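Local coordinates for protein glucokinase (Streptomyces griseus, PDB 3VGL) that probably phosphorylates D-glucose with ATP to give glucose 6-phosphate, as a zinc-containing glucokinase of the ROK family, at residues L3-I9 with V57-G63; S219-R223 with V262-L268. All coordinates share one frame; numbering follows the deposited sequence.

Interaction 1: residues L3-I9 with V57-G63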
loop_
_atom_site.group_PDB
_atom_site.type_symbol
_atom_site.label_atom_id
_atom_site.label_comp_id
_atom_site.label_asym_id
_atom_site.label_seq_id
_atom_site.Cartn_x
_atom_site.Cartn_y
_atom_site.Cartn_z
ATOM N N LEU A 3 -15.413 -47.598 6.486
ATOM C CA LEU A 3 -14.715 -46.762 5.514
ATOM C C LEU A 3 -15.636 -45.699 4.950
ATOM O O LEU A 3 -16.811 -45.947 4.698
ATOM C CB LEU A 3 -14.205 -47.619 4.358
ATOM C CG LEU A 3 -13.354 -48.832 4.747
ATOM C CD1 LEU A 3 -13.057 -49.609 3.492
ATOM C CD2 LEU A 3 -12.076 -48.404 5.405
ATOM N N THR A 4 -15.086 -44.506 4.759
ATOM C CA THR A 4 -15.785 -43.436 4.051
ATOM C C THR A 4 -14.914 -42.975 2.897
ATOM O O THR A 4 -13.738 -43.345 2.813
ATOM C CB THR A 4 -16.042 -42.239 4.987
ATOM O OG1 THR A 4 -14.792 -41.833 5.550
ATOM C CG2 THR A 4 -17.002 -42.643 6.102
ATOM N N ILE A 5 -15.490 -42.181 2.001
ATOM C CA ILE A 5 -14.733 -41.570 0.930
ATOM C C ILE A 5 -14.585 -40.090 1.230
ATOM O O ILE A 5 -15.538 -39.465 1.660
ATOM C CB ILE A 5 -15.462 -41.741 -0.439
ATOM C CG1 ILE A 5 -15.267 -43.162 -0.970
ATOM C CG2 ILE A 5 -14.985 -40.688 -1.468
ATOM C CD1 ILE A 5 -14.177 -43.288 -2.028
ATOM N N GLY A 6 -13.379 -39.561 1.044
ATOM C CA GLY A 6 -13.185 -38.097 1.049
ATOM C C GLY A 6 -12.964 -37.622 -0.379
ATOM O O GLY A 6 -12.266 -38.279 -1.155
ATOM N N VAL A 7 -13.564 -36.479 -0.745
ATOM C CA VAL A 7 -13.371 -35.872 -2.063
ATOM C C VAL A 7 -12.967 -34.409 -1.878
ATOM O O VAL A 7 -13.737 -33.625 -1.311
ATOM C CB VAL A 7 -14.676 -35.893 -2.929
ATOM C CG1 VAL A 7 -14.386 -35.422 -4.374
ATOM C CG2 VAL A 7 -15.301 -37.283 -2.943
ATOM N N ASP A 8 -11.766 -34.046 -2.329
ATOM C CA ASP A 8 -11.301 -32.657 -2.205
ATOM C C ASP A 8 -11.488 -32.023 -3.566
ATOM O O ASP A 8 -10.896 -32.473 -4.554
ATOM C CB ASP A 8 -9.818 -32.652 -1.777
ATOM C CG ASP A 8 -9.273 -31.242 -1.536
ATOM O OD1 ASP A 8 -9.464 -30.346 -2.396
ATOM O OD2 ASP A 8 -8.644 -31.034 -0.474
ATOM N N ILE A 9 -12.355 -31.006 -3.635
ATOM C CA ILE A 9 -12.598 -30.303 -4.889
ATOM C C ILE A 9 -11.963 -28.927 -4.834
ATOM O O ILE A 9 -12.458 -28.021 -4.137
ATOM C CB ILE A 9 -14.084 -30.139 -5.206
ATOM C CG1 ILE A 9 -14.743 -31.510 -5.241
ATOM C CG2 ILE A 9 -14.262 -29.457 -6.577
ATOM C CD1 ILE A 9 -16.148 -31.500 -4.700
ATOM N N VAL A 57 -18.077 -48.768 1.247
ATOM C CA VAL A 57 -18.060 -47.348 1.649
ATOM C C VAL A 57 -19.400 -46.896 2.247
ATOM O O VAL A 57 -20.458 -47.122 1.653
ATOM C CB VAL A 57 -17.684 -46.448 0.441
ATOM C CG1 VAL A 57 -17.853 -44.965 0.769
ATOM C CG2 VAL A 57 -16.262 -46.745 -0.023
ATOM N N GLU A 58 -19.326 -46.211 3.390
ATOM C CA GLU A 58 -20.482 -45.858 4.220
ATOM C C GLU A 58 -21.002 -44.425 4.019
ATOM O O GLU A 58 -22.193 -44.146 4.210
ATOM C CB GLU A 58 -20.083 -46.025 5.679
ATOM C CG GLU A 58 -21.221 -46.238 6.645
ATOM C CD GLU A 58 -20.869 -47.267 7.710
ATOM O OE1 GLU A 58 -19.844 -47.085 8.403
ATOM O OE2 GLU A 58 -21.613 -48.261 7.854
ATOM N N ALA A 59 -20.104 -43.514 3.653
ATOM C CA ALA A 59 -20.471 -42.107 3.503
ATOM C C ALA A 59 -19.460 -41.406 2.623
ATOM O O ALA A 59 -18.372 -41.926 2.404
ATOM C CB ALA A 59 -20.519 -41.420 4.873
ATOM N N VAL A 60 -19.812 -40.203 2.174
ATOM C CA VAL A 60 -18.932 -39.353 1.352
ATOM C C VAL A 60 -18.776 -38.000 2.044
ATOM O O VAL A 60 -19.768 -37.354 2.379
ATOM C CB VAL A 60 -19.491 -39.154 -0.095
ATOM C CG1 VAL A 60 -18.614 -38.210 -0.913
ATOM C CG2 VAL A 60 -19.628 -40.496 -0.844
ATOM N N GLY A 61 -17.531 -37.586 2.276
ATOM C CA GLY A 61 -17.256 -36.216 2.737
ATOM C C GLY A 61 -16.622 -35.441 1.604
ATOM O O GLY A 61 -15.660 -35.899 0.995
ATOM N N ILE A 62 -17.132 -34.235 1.353
ATOM C CA ILE A 62 -16.615 -33.369 0.318
ATOM C C ILE A 62 -15.936 -32.195 1.004
ATOM O O ILE A 62 -16.548 -31.558 1.872
ATOM C CB ILE A 62 -17.773 -32.850 -0.561
ATOM C CG1 ILE A 62 -18.314 -33.981 -1.441
ATOM C CG2 ILE A 62 -17.307 -31.651 -1.405
ATOM C CD1 ILE A 62 -19.625 -33.640 -2.158
ATOM N N GLY A 63 -14.674 -31.949 0.652
ATOM C CA GLY A 63 -13.991 -30.686 1.027
ATOM C C GLY A 63 -14.024 -29.794 -0.202
ATOM O O GLY A 63 -13.347 -30.086 -1.187
#
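Strands 3-9 and 57-63 run side by side as a parallel pair at the centre of the five-stranded mixed sheet of the N-terminal lobe, the ribonuclease H-like core shared by the actin-type ATPase clan to which ROK kinases belong. From Ile-5 onward the ladder is regular: Ile-5 N donates to Ala-59 O at 2.9 Å, and Ile-5 O receives Gly-61 N. Val-7 repeats the pattern between Gly-61 O and Gly-63 N, the latter reaching Val-7 O at 2.7 Å, and Ile-9 N closes the series on Gly-63 O. Among the side chains, one face is entirely aliphatic. Ile-5 lays CG1 across the two methyls of Val-57 at about a right angle, 3.6 Å from Val-57 CG1. That branch lies beside its own backbone N, opposite the carbonyl carbon (chi1 -77°). Further on, Val-7 CG2 meets Val-60 CG1 at 4.0 Å, and Ile-9 CD1 presses on Ile-62 CG2 at 3.5 Å, tighter than an ordinary methyl contact. On the other face Gly-6 pairs with Gly-61 and Asp-8 with Gly-63, which keeps side chains few toward the far end, where the Asp-8 side chain comes about 4 Å from the bound ANP; at its start Thr-4 CG2 meets Ala-59 CB at 3.9 Å under helix 301-311, whose Ala-307 O takes the Thr-4 hydroxyl. Strand 13-19 flanks 3-9 on its other edge, bonding to Thr-4, Gly-6 and Asp-8, while helix 37-52 covers the aliphatic face through Ile-44 and Ala-51.

Interaction 2: residues S219-R223 with V262-L268. With ANP (phosphoaminophosphonic acid-adenylate ester), chain E.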
loop_
_atom_site.group_PDB
_atom_site.type_symbol
_atom_site.label_atom_id
_atom_site.label_comp_id
_atom_site.label_asym_id
_atom_site.label_seq_id
_atom_site.Cartn_x
_atom_site.Cartn_y
_atom_site.Cartn_z
ATOM N N SER A 219 9.295 -25.843 -8.015
ATOM C CA SER A 219 9.758 -26.595 -6.853
ATOM C C SER A 219 11.017 -27.403 -7.182
ATOM O O SER A 219 12.039 -27.264 -6.499
ATOM C CB SER A 219 8.655 -27.524 -6.352
ATOM O OG SER A 219 7.605 -26.757 -5.758
ATOM N N GLU A 220 10.947 -28.206 -8.239
ATOM C CA GLU A 220 12.094 -29.012 -8.656
ATOM C C GLU A 220 13.306 -28.137 -8.989
ATOM O O GLU A 220 14.429 -28.435 -8.563
ATOM C CB GLU A 220 11.726 -29.937 -9.832
ATOM C CG GLU A 220 12.845 -30.916 -10.272
ATOM C CD GLU A 220 13.567 -31.609 -9.108
ATOM O OE1 GLU A 220 12.936 -31.913 -8.070
ATOM O OE2 GLU A 220 14.787 -31.865 -9.237
ATOM N N ALA A 221 13.080 -27.067 -9.749
ATOM C CA ALA A 221 14.153 -26.134 -10.085
ATOM C C ALA A 221 14.787 -25.492 -8.851
ATOM O O ALA A 221 16.006 -25.386 -8.765
ATOM C CB ALA A 221 13.665 -25.074 -11.067
ATOM N N ALA A 222 13.966 -25.073 -7.882
ATOM C CA ALA A 222 14.504 -24.527 -6.632
ATOM C C ALA A 222 15.376 -25.537 -5.872
ATOM O O ALA A 222 16.413 -25.167 -5.320
ATOM C CB ALA A 222 13.371 -23.963 -5.731
ATOM N N ARG A 223 14.971 -26.808 -5.858
ATOM C CA ARG A 223 15.785 -27.857 -5.229
ATOM C C ARG A 223 17.155 -27.928 -5.875
ATOM O O ARG A 223 18.153 -28.200 -5.203
ATOM C CB ARG A 223 15.138 -29.231 -5.356
ATOM C CG ARG A 223 14.010 -29.451 -4.422
ATOM C CD ARG A 223 13.552 -30.901 -4.363
ATOM N NE ARG A 223 12.236 -30.887 -3.732
ATOM C CZ ARG A 223 12.034 -30.758 -2.423
ATOM N NH1 ARG A 223 13.060 -30.668 -1.583
ATOM N NH2 ARG A 223 10.783 -30.694 -1.957
ATOM N N VAL A 262 1.445 -27.323 -2.704
ATOM C CA VAL A 262 2.890 -27.042 -2.589
ATOM C C VAL A 262 3.487 -27.522 -1.265
ATOM O O VAL A 262 4.698 -27.721 -1.179
ATOM C CB VAL A 262 3.236 -25.589 -2.872
ATOM C CG1 VAL A 262 2.619 -24.702 -1.827
ATOM C CG2 VAL A 262 4.761 -25.387 -2.989
ATOM N N SER A 263 2.645 -27.778 -0.264
ATOM C CA SER A 263 3.158 -28.312 1.015
ATOM C C SER A 263 3.768 -29.696 0.828
ATOM O O SER A 263 4.515 -30.157 1.678
ATOM C CB SER A 263 2.093 -28.354 2.119
ATOM O OG SER A 263 1.144 -29.393 1.925
ATOM N N ASP A 264 3.458 -30.357 -0.293
ATOM C CA ASP A 264 4.111 -31.617 -0.638
ATOM C C ASP A 264 5.626 -31.482 -0.696
ATOM O O ASP A 264 6.362 -32.491 -0.591
ATOM C CB ASP A 264 3.601 -32.117 -1.991
ATOM C CG ASP A 264 2.181 -32.641 -1.925
ATOM O OD1 ASP A 264 1.741 -33.087 -0.845
ATOM O OD2 ASP A 264 1.509 -32.637 -2.975
ATOM N N GLU A 265 6.094 -30.243 -0.861
ATOM C CA GLU A 265 7.532 -30.001 -0.983
ATOM C C GLU A 265 8.268 -29.900 0.352
ATOM O O GLU A 265 9.499 -29.827 0.359
ATOM C CB GLU A 265 7.826 -28.774 -1.851
ATOM C CG GLU A 265 7.180 -28.823 -3.234
ATOM C CD GLU A 265 7.673 -29.948 -4.137
ATOM O OE1 GLU A 265 8.761 -30.528 -3.887
ATOM O OE2 GLU A 265 6.971 -30.255 -5.122
ATOM N N GLY A 266 7.526 -29.867 1.463
ATOM C CA GLY A 266 8.140 -29.884 2.798
ATOM C C GLY A 266 9.010 -28.665 3.054
ATOM O O GLY A 266 8.601 -27.535 2.763
ATOM N N GLU A 267 10.213 -28.888 3.587
ATOM C CA GLU A 267 11.087 -27.785 4.011
ATOM C C GLU A 267 11.509 -26.842 2.891
ATOM O O GLU A 267 11.822 -25.682 3.156
ATOM C CB GLU A 267 12.312 -28.322 4.767
ATOM C CG GLU A 267 11.942 -28.802 6.161
ATOM C CD GLU A 267 11.437 -27.687 7.070
ATOM O OE1 GLU A 267 12.165 -26.687 7.266
ATOM O OE2 GLU A 267 10.322 -27.829 7.605
ATOM N N LEU A 268 11.463 -27.307 1.641
ATOM C CA LEU A 268 11.781 -26.425 0.506
ATOM C C LEU A 268 10.975 -25.125 0.587
ATOM O O LEU A 268 11.523 -24.033 0.406
ATOM C CB LEU A 268 11.550 -27.115 -0.840
ATOM C CG LEU A 268 11.864 -26.270 -2.088
ATOM C CD1 LEU A 268 13.372 -26.096 -2.328
ATOM C CD2 LEU A 268 11.179 -26.864 -3.317
HETATM P PB ANP E . -6.220 -27.247 -5.837
HETATM O O1B ANP E . -6.160 -25.757 -5.487
HETATM O O2B ANP E . -7.025 -27.599 -7.054
HETATM N N3B ANP E . -6.866 -28.114 -4.507
HETATM P PA ANP E . -3.334 -27.519 -5.461
HETATM O O1A ANP E . -2.357 -28.549 -6.036
HETATM O O2A ANP E . -3.526 -27.411 -3.980
HETATM O O3A ANP E . -4.744 -27.751 -6.213
HETATM O "O5'" ANP E . -2.941 -26.051 -5.990
HETATM C "C5'" ANP E . -2.707 -25.783 -7.377
HETATM C "C4'" ANP E . -1.763 -24.607 -7.506
HETATM O "O4'" ANP E . -0.584 -24.834 -6.721
HETATM C "C3'" ANP E . -1.309 -24.458 -8.937
HETATM O "O3'" ANP E . -0.969 -23.082 -9.129
HETATM C "C2'" ANP E . -0.061 -25.302 -8.946
HETATM O "O2'" ANP E . 0.838 -24.914 -9.970
HETATM C "C1'" ANP E . 0.539 -25.083 -7.565
HETATM N N9 ANP E . 1.164 -26.314 -7.048
HETATM C C8 ANP E . 0.564 -27.473 -6.723
HETATM N N7 ANP E . 1.485 -28.382 -6.267
HETATM C C5 ANP E . 2.673 -27.754 -6.289
HETATM C C6 ANP E . 4.087 -28.098 -5.965
HETATM N N6 ANP E . 4.416 -29.326 -5.488
HETATM N N1 ANP E . 5.014 -27.130 -6.130
HETATM C C2 ANP E . 4.741 -25.890 -6.604
HETATM N N3 ANP E . 3.481 -25.519 -6.929
HETATM C C4 ANP E . 2.465 -26.395 -6.796
HETATM O O HOH W 1 10.611 -31.309 -5.926
HETATM O O HOH W 2 12.545 -30.134 1.203
#
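Glu-265 OE1 is gripped by Arg-223 NH2 at 2.8 Å in a nearly straight salt bridge (168°), and a water that accepts from Arg-223 NE lies 2.9 Å from Glu-265 OE1. The arginine nitrogen comes in on the anti lone pair of OE1, on the side away from OE2; OE2 separately accepts ANP N6 at 2.7 Å. The same NH2 also donates to the backbone oxygen Glu-265 O at 2.8 Å, and both acceptors lie close to the guanidinium plane, although that plane and the carboxylate are turned 44° apart. A second water at the guanidinium edge joins Arg-223 NH1 to Glu-265 O. Ser-219 supplies the second adenine contact, its OG donating to ANP N1 at 2.6 Å, while Val-262 CG2 lies 3.6 Å from ANP N1. Leu-268 CD2 lies over one face of the guanidinium, offset toward its rim; its CG stands opposite its own N (chi1 -180°), sending the branches to helix 215-223, where CD1 meets Ala-222 CB at 4.0 Å. Shortening Glu-265 to an alanine is likely to leave the adenine amino group without its carboxylate acceptor and the Arg-223 charge without its mate. The contact thus joins the end of helix 215-223 to the turn that leads into helix 267-280, with Phe-233 of helix 227-251 packing against Ser-219 and Ala-222.

How the interactions relate
The two contacts lie toward opposite ends of one nucleotide. Interaction 1 is sheet core in the N-terminal lobe and comes near ANP only through Asp-8, whose side chain is also about 7 Å from the bound glucose. Interaction 2 belongs to the other lobe and holds the adenine, with the side chain of Val-262 about 11 Å from the bound glucose. The centres of interaction 1 and interaction 2 are 28 Å apart, and the nearest atoms of interaction 1 and interaction 2 are about 10 Å apart, so they do not touch; ANP spans the interval, with Lys-13, Thr-12, Thr-132 and Gly-261 adding further hydrogen bonds.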